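Local atomic coordinates of excretory-secretory protein 2 (Ancylostoma ceylanicum, PDB entry 3NSW), a protein that is secreted by the hookworm and probably acts as an immunomodulator, built on a netrin-like fold related to that of TIMP proteins. Residues V25-V30 / K91-L96; R36-Q41 / G67-T72. All coordinates share one frame; numbering follows the deposited sequence. Where two conformers were deposited one is given.

Contact 1 (V25-V30 / K91-L96); sequences VAYVTV and KLHDGL
The aromatic rings of Tyr-27 and His-93 lie face to face, and this stack is the whole of the contact between 25-30 and 91-96. Their centroids are 3.9 Å apart and the planes tilt by 13°, close to parallel. The overlap is offset: Tyr-27 CE1 sits over the centre of the imidazole, at 3.5 Å from His-93 CG, whereas His-93 NE2 lies above the phenol displaced toward its rim. At the far end His-93 CE1 is 3.6 Å from both Tyr-27 CZ and Tyr-27 OH, which shows that the imidazole reaches as far as the hydroxyl-bearing end. The side chains cross at about a right angle, and His-93 CG stands anti to its own backbone nitrogen (chi1 -175°), a torsion that extends the ring from the 3-10 turn toward the strand.

No hydrogen bond joins the segments. Within 91-96 the turn is closed by backbone bonds, Gly-95 N to Leu-92 O at 3.0 Å and Leu-96 N to His-93 O at 3.2 Å. Beyond the pair, Trp-43 meets the Tyr-27 ring with its plane at about 50°, Tyr-46 touches both residues, and Tyr-27 OH makes a weak hydrogen bond to Asp-76.

The arrangement is an offset aromatic stack at the surface of the netrin-like fold, linking strand 24-33 of its sheet to the 3-10 turn that follows strand 88-92.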
loop_
_atom_site.group_PDB
_atom_site.type_symbol
_atom_site.label_atom_id
_atom_site.label_comp_id
_atom_site.label_asym_id
_atom_site.label_seq_id
_atom_site.Cartn_x
_atom_site.Cartn_y
_atom_site.Cartn_z
ATOM N N VAL A 25 6.044 -3.576 0.185
ATOM C CA VAL A 25 5.486 -2.486 0.970
ATOM C C VAL A 25 6.062 -1.206 0.370
ATOM O O VAL A 25 7.277 -1.079 0.220
ATOM C CB VAL A 25 5.886 -2.569 2.448
ATOM C CG1 VAL A 25 5.161 -1.492 3.231
ATOM C CG2 VAL A 25 5.553 -3.963 3.026
ATOM N N ALA A 26 5.173 -0.275 0.046
ATOM C CA ALA A 26 5.534 0.925 -0.707
ATOM C C ALA A 26 5.070 2.215 -0.050
ATOM O O ALA A 26 4.104 2.225 0.702
ATOM C CB ALA A 26 4.941 0.826 -2.098
ATOM N N TYR A 27 5.746 3.315 -0.397
ATOM C CA TYR A 27 5.399 4.670 0.031
ATOM C C TYR A 27 4.831 5.275 -1.237
ATOM O O TYR A 27 5.544 5.359 -2.247
ATOM C CB TYR A 27 6.701 5.378 0.446
ATOM C CG TYR A 27 6.607 6.847 0.801
ATOM C CD1 TYR A 27 5.392 7.458 1.126
ATOM C CD2 TYR A 27 7.786 7.617 0.893
ATOM C CE1 TYR A 27 5.348 8.833 1.476
ATOM C CE2 TYR A 27 7.746 8.964 1.237
ATOM C CZ TYR A 27 6.536 9.560 1.529
ATOM O OH TYR A 27 6.503 10.886 1.887
ATOM N N VAL A 28 3.542 5.625 -1.210
ATOM C CA VAL A 28 2.826 6.083 -2.404
ATOM C C VAL A 28 2.039 7.366 -2.143
ATOM O O VAL A 28 1.739 7.693 -0.995
ATOM C CB VAL A 28 1.835 5.004 -2.928
ATOM C CG1 VAL A 28 2.569 3.691 -3.278
ATOM C CG2 VAL A 28 0.720 4.737 -1.920
ATOM N N THR A 29 1.725 8.099 -3.210
ATOM C CA THR A 29 0.711 9.139 -3.138
ATOM C C THR A 29 -0.429 8.725 -4.049
ATOM O O THR A 29 -0.201 8.274 -5.179
ATOM C CB THR A 29 1.239 10.499 -3.618
ATOM O OG1 THR A 29 2.408 10.853 -2.872
ATOM C CG2 THR A 29 0.156 11.593 -3.400
ATOM N N VAL A 30 -1.657 8.862 -3.553
ATOM C CA VAL A 30 -2.845 8.699 -4.406
ATOM C C VAL A 30 -2.978 9.974 -5.232
ATOM O O VAL A 30 -3.100 11.071 -4.677
ATOM C CB VAL A 30 -4.126 8.439 -3.569
ATOM C CG1 VAL A 30 -5.390 8.440 -4.451
ATOM C CG2 VAL A 30 -4.006 7.138 -2.814
ATOM N N LYS A 91 -2.053 2.391 5.207
ATOM C CA LYS A 91 -1.890 3.202 6.409
ATOM C C LYS A 91 -1.446 4.602 5.988
ATOM O O LYS A 91 -0.588 4.749 5.124
ATOM C CB LYS A 91 -0.836 2.570 7.329
ATOM C CG LYS A 91 -0.254 3.509 8.404
ATOM C CD LYS A 91 -0.924 3.343 9.764
ATOM C CE LYS A 91 -0.391 4.395 10.736
ATOM N NZ LYS A 91 -0.624 4.069 12.160
ATOM N N LEU A 92 -2.063 5.628 6.571
ATOM C CA LEU A 92 -1.656 7.008 6.311
ATOM C C LEU A 92 -0.192 7.193 6.670
ATOM O O LEU A 92 0.214 6.920 7.799
ATOM C CB LEU A 92 -2.507 7.977 7.146
ATOM C CG LEU A 92 -2.497 9.439 6.715
ATOM C CD1 LEU A 92 -3.267 9.576 5.412
ATOM C CD2 LEU A 92 -3.109 10.305 7.805
ATOM N N HIS A 93 0.605 7.654 5.710
ATOM C CA HIS A 93 2.038 7.818 5.930
ATOM C C HIS A 93 2.346 8.794 7.073
ATOM O O HIS A 93 3.227 8.529 7.896
ATOM C CB HIS A 93 2.741 8.253 4.641
ATOM C CG HIS A 93 4.228 8.323 4.768
ATOM N ND1 HIS A 93 4.903 9.503 4.990
ATOM C CD2 HIS A 93 5.172 7.356 4.703
ATOM C CE1 HIS A 93 6.199 9.260 5.064
ATOM N NE2 HIS A 93 6.389 7.966 4.885
ATOM N N ASP A 94 1.600 9.896 7.138
ATOM C CA ASP A 94 1.790 10.913 8.192
ATOM C C ASP A 94 1.409 10.403 9.589
ATOM O O ASP A 94 1.677 11.076 10.590
ATOM C CB ASP A 94 0.991 12.187 7.881
ATOM C CG ASP A 94 1.613 13.031 6.774
ATOM O OD1 ASP A 94 2.822 12.879 6.483
ATOM O OD2 ASP A 94 0.878 13.863 6.192
ATOM N N GLY A 95 0.775 9.231 9.646
ATOM C CA GLY A 95 0.378 8.607 10.910
ATOM C C GLY A 95 1.309 7.532 11.452
ATOM O O GLY A 95 1.000 6.907 12.468
ATOM N N LEU A 96 2.441 7.315 10.786
ATOM C CA LEU A 96 3.437 6.319 11.216
ATOM C C LEU A 96 4.084 6.649 12.572
ATOM O O LEU A 96 4.569 7.762 12.788
ATOM C CB LEU A 96 4.541 6.159 10.158
ATOM C CG LEU A 96 4.272 5.466 8.812
ATOM C CD1 LEU A 96 5.474 5.609 7.887
ATOM C CD2 LEU A 96 3.941 4.001 8.999
#

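Contact 2 (R36-Q41 / G67-T72); sequences RSYNLQ and GNIQLT
Leu-71 covers one face of the Tyr-38 ring: its CD1 stands 4.1 Å from the ring centroid and 8° off the normal, a CH-pi contact over the centre. Leu-71 CB adds a second touch on the ring, 3.7 Å from Tyr-38 CE1, so that the leucine spans the phenol from its middle to the CE1 side. Ile-69 meets the ring obliquely, with CD1 at 3.8 Å from Tyr-38 CE2. The Tyr-38 ring also has a cation-pi partner in Lys-33.

Leu-71 holds CG anti to its carbonyl carbon (chi1 -51°), a turn that carries CD1 out over the middle of the phenol while CB stays above the CE1 side.

The polar contacts gather at the phenol oxygen. Leu-71 N donates to Tyr-38 OH at 3.2 Å with an N-H...O angle of 148°, a somewhat bent bond. Tyr-38 OH in turn donates to a water at a short separation of 2.5 Å, and that water donates to Ile-69 O at 2.7 Å. The hydroxyl is therefore gripped both directly and through a water by the loop backbone, which fixes its place beside residues 69 to 71.

Leu-71 also packs on Val-30 and Tyr-77, while Ile-69 touches Pro-8. The whole is a tyrosine reaching from strand 37-45 of the netrin-like sheet to fasten the irregular loop between strands 59-63 and 75-82, by its ring face and its hydroxyl together.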
loop_
_atom_site.group_PDB
_atom_site.type_symbol
_atom_site.label_atom_id
_atom_site.label_comp_id
_atom_site.label_asym_id
_atom_site.label_seq_id
_atom_site.Cartn_x
_atom_site.Cartn_y
_atom_site.Cartn_z
ATOM N N ARG A 36 -12.824 2.327 -10.964
ATOM C CA ARG A 36 -12.779 1.460 -9.794
ATOM C C ARG A 36 -11.400 1.405 -9.129
ATOM O O ARG A 36 -11.235 0.737 -8.096
ATOM C CB ARG A 36 -13.208 0.059 -10.209
ATOM C CG ARG A 36 -13.830 -0.791 -9.126
ATOM C CD ARG A 36 -13.914 -2.205 -9.640
ATOM N NE ARG A 36 -15.061 -2.944 -9.120
ATOM C CZ ARG A 36 -15.627 -3.972 -9.748
ATOM N NH1 ARG A 36 -15.161 -4.373 -10.922
ATOM N NH2 ARG A 36 -16.661 -4.599 -9.206
ATOM N N SER A 37 -10.420 2.100 -9.715
ATOM C CA SER A 37 -9.042 2.074 -9.231
ATOM C C SER A 37 -8.500 3.452 -8.874
ATOM O O SER A 37 -8.765 4.434 -9.587
ATOM C CB SER A 37 -8.112 1.463 -10.282
ATOM O OG SER A 37 -8.448 0.122 -10.564
ATOM N N TYR A 38 -7.731 3.501 -7.797
ATOM C CA TYR A 38 -6.952 4.669 -7.433
ATOM C C TYR A 38 -5.692 4.691 -8.285
ATOM O O TYR A 38 -5.089 3.643 -8.529
ATOM C CB TYR A 38 -6.572 4.594 -5.951
ATOM C CG TYR A 38 -7.743 4.672 -5.002
ATOM C CD1 TYR A 38 -8.287 5.910 -4.641
ATOM C CD2 TYR A 38 -8.317 3.508 -4.460
ATOM C CE1 TYR A 38 -9.351 5.993 -3.769
ATOM C CE2 TYR A 38 -9.403 3.586 -3.590
ATOM C CZ TYR A 38 -9.902 4.831 -3.241
ATOM O OH TYR A 38 -10.965 4.937 -2.383
ATOM N N ASN A 39 -5.302 5.883 -8.738
ATOM C CA ASN A 39 -4.015 6.101 -9.383
ATOM C C ASN A 39 -2.962 6.391 -8.328
ATOM O O ASN A 39 -3.217 7.130 -7.366
ATOM C CB ASN A 39 -4.078 7.284 -10.363
ATOM C CG ASN A 39 -4.970 7.020 -11.563
ATOM O OD1 ASN A 39 -5.729 7.897 -11.976
ATOM N ND2 ASN A 39 -4.870 5.830 -12.142
ATOM N N LEU A 40 -1.783 5.807 -8.516
ATOM C CA LEU A 40 -0.689 5.881 -7.545
ATOM C C LEU A 40 0.615 6.383 -8.153
ATOM O O LEU A 40 0.974 6.037 -9.296
ATOM C CB LEU A 40 -0.399 4.491 -6.958
ATOM C CG LEU A 40 -1.564 3.720 -6.346
ATOM C CD1 LEU A 40 -1.108 2.320 -5.937
ATOM C CD2 LEU A 40 -2.119 4.484 -5.149
ATOM N N GLN A 41 1.308 7.205 -7.376
ATOM C CA GLN A 41 2.704 7.524 -7.614
ATOM C C GLN A 41 3.516 6.786 -6.562
ATOM O O GLN A 41 3.249 6.905 -5.369
ATOM C CB GLN A 41 2.942 9.037 -7.493
ATOM C CG GLN A 41 4.407 9.448 -7.352
ATOM C CD GLN A 41 5.153 9.469 -8.680
ATOM O OE1 GLN A 41 4.694 10.063 -9.652
ATOM N NE2 GLN A 41 6.311 8.818 -8.721
ATOM N N GLY A 67 -14.948 -1.017 -1.134
ATOM C CA GLY A 67 -15.176 0.322 -0.590
ATOM C C GLY A 67 -15.004 0.371 0.916
ATOM O O GLY A 67 -15.602 1.211 1.584
ATOM N N ASN A 68 -14.195 -0.541 1.458
ATOM C CA ASN A 68 -13.833 -0.490 2.872
ATOM C C ASN A 68 -12.672 0.476 3.124
ATOM O O ASN A 68 -12.172 0.599 4.250
ATOM C CB ASN A 68 -13.524 -1.889 3.413
ATOM C CG ASN A 68 -14.749 -2.784 3.449
ATOM O OD1 ASN A 68 -15.883 -2.307 3.517
ATOM N ND2 ASN A 68 -14.524 -4.090 3.408
ATOM N N ILE A 69 -12.247 1.153 2.060
ATOM C CA ILE A 69 -11.318 2.281 2.169
ATOM C C ILE A 69 -11.904 3.481 1.427
ATOM O O ILE A 69 -12.688 3.314 0.489
ATOM C CB ILE A 69 -9.899 1.959 1.623
ATOM C CG1 ILE A 69 -9.933 1.657 0.120
ATOM C CG2 ILE A 69 -9.232 0.826 2.432
ATOM C CD1 ILE A 69 -8.547 1.494 -0.521
ATOM N N GLN A 70 -11.533 4.681 1.856
ATOM C CA GLN A 70 -11.945 5.893 1.162
ATOM C C GLN A 70 -10.727 6.794 1.106
ATOM O O GLN A 70 -10.612 7.740 1.876
ATOM C CB GLN A 70 -13.090 6.590 1.905
ATOM C CG GLN A 70 -13.868 7.598 1.058
ATOM C CD GLN A 70 -14.845 6.937 0.100
ATOM O OE1 GLN A 70 -15.874 6.402 0.514
ATOM N NE2 GLN A 70 -14.532 6.984 -1.191
ATOM N N LEU A 71 -9.792 6.466 0.222
ATOM C CA LEU A 71 -8.526 7.204 0.176
ATOM C C LEU A 71 -8.771 8.600 -0.369
ATOM O O LEU A 71 -9.698 8.817 -1.162
ATOM C CB LEU A 71 -7.486 6.461 -0.660
ATOM C CG LEU A 71 -7.264 4.996 -0.303
ATOM C CD1 LEU A 71 -6.113 4.402 -1.118
ATOM C CD2 LEU A 71 -7.008 4.834 1.191
ATOM N N THR A 72 -7.965 9.551 0.080
ATOM C CA THR A 72 -8.149 10.939 -0.335
ATOM C C THR A 72 -7.120 11.379 -1.368
ATOM O O THR A 72 -6.010 10.849 -1.427
ATOM C CB THR A 72 -8.156 11.913 0.861
ATOM O OG1 THR A 72 -7.044 11.633 1.719
ATOM C CG2 THR A 72 -9.456 11.773 1.662
HETATM O O HOH W 1 -12.633 3.136 -2.206
#

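How the contacts relate
The centres of the two contacts lie about 12 Å apart, and both reach the same mixed sheet through its neighbouring strands 24-33 and 37-45. These strands, which supply the first segments, follow each other in the chain and pair antiparallel, with Thr-29 O 2.9 Å from Gln-41 N in a probable hydrogen bond. Side chains meet as well: Val-30 CG2 of contact 1 packs 3.8 Å from Leu-71 CD1 of contact 2. In chain order the segments run 25-30, 36-41, 67-72 and 91-96, which nests contact 2 inside the loop that contact 1 closes. Two neighbouring strands thus each hold a later, non-strand portion of the netrin-like fold: the 67-72 loop and the turn at 93-95.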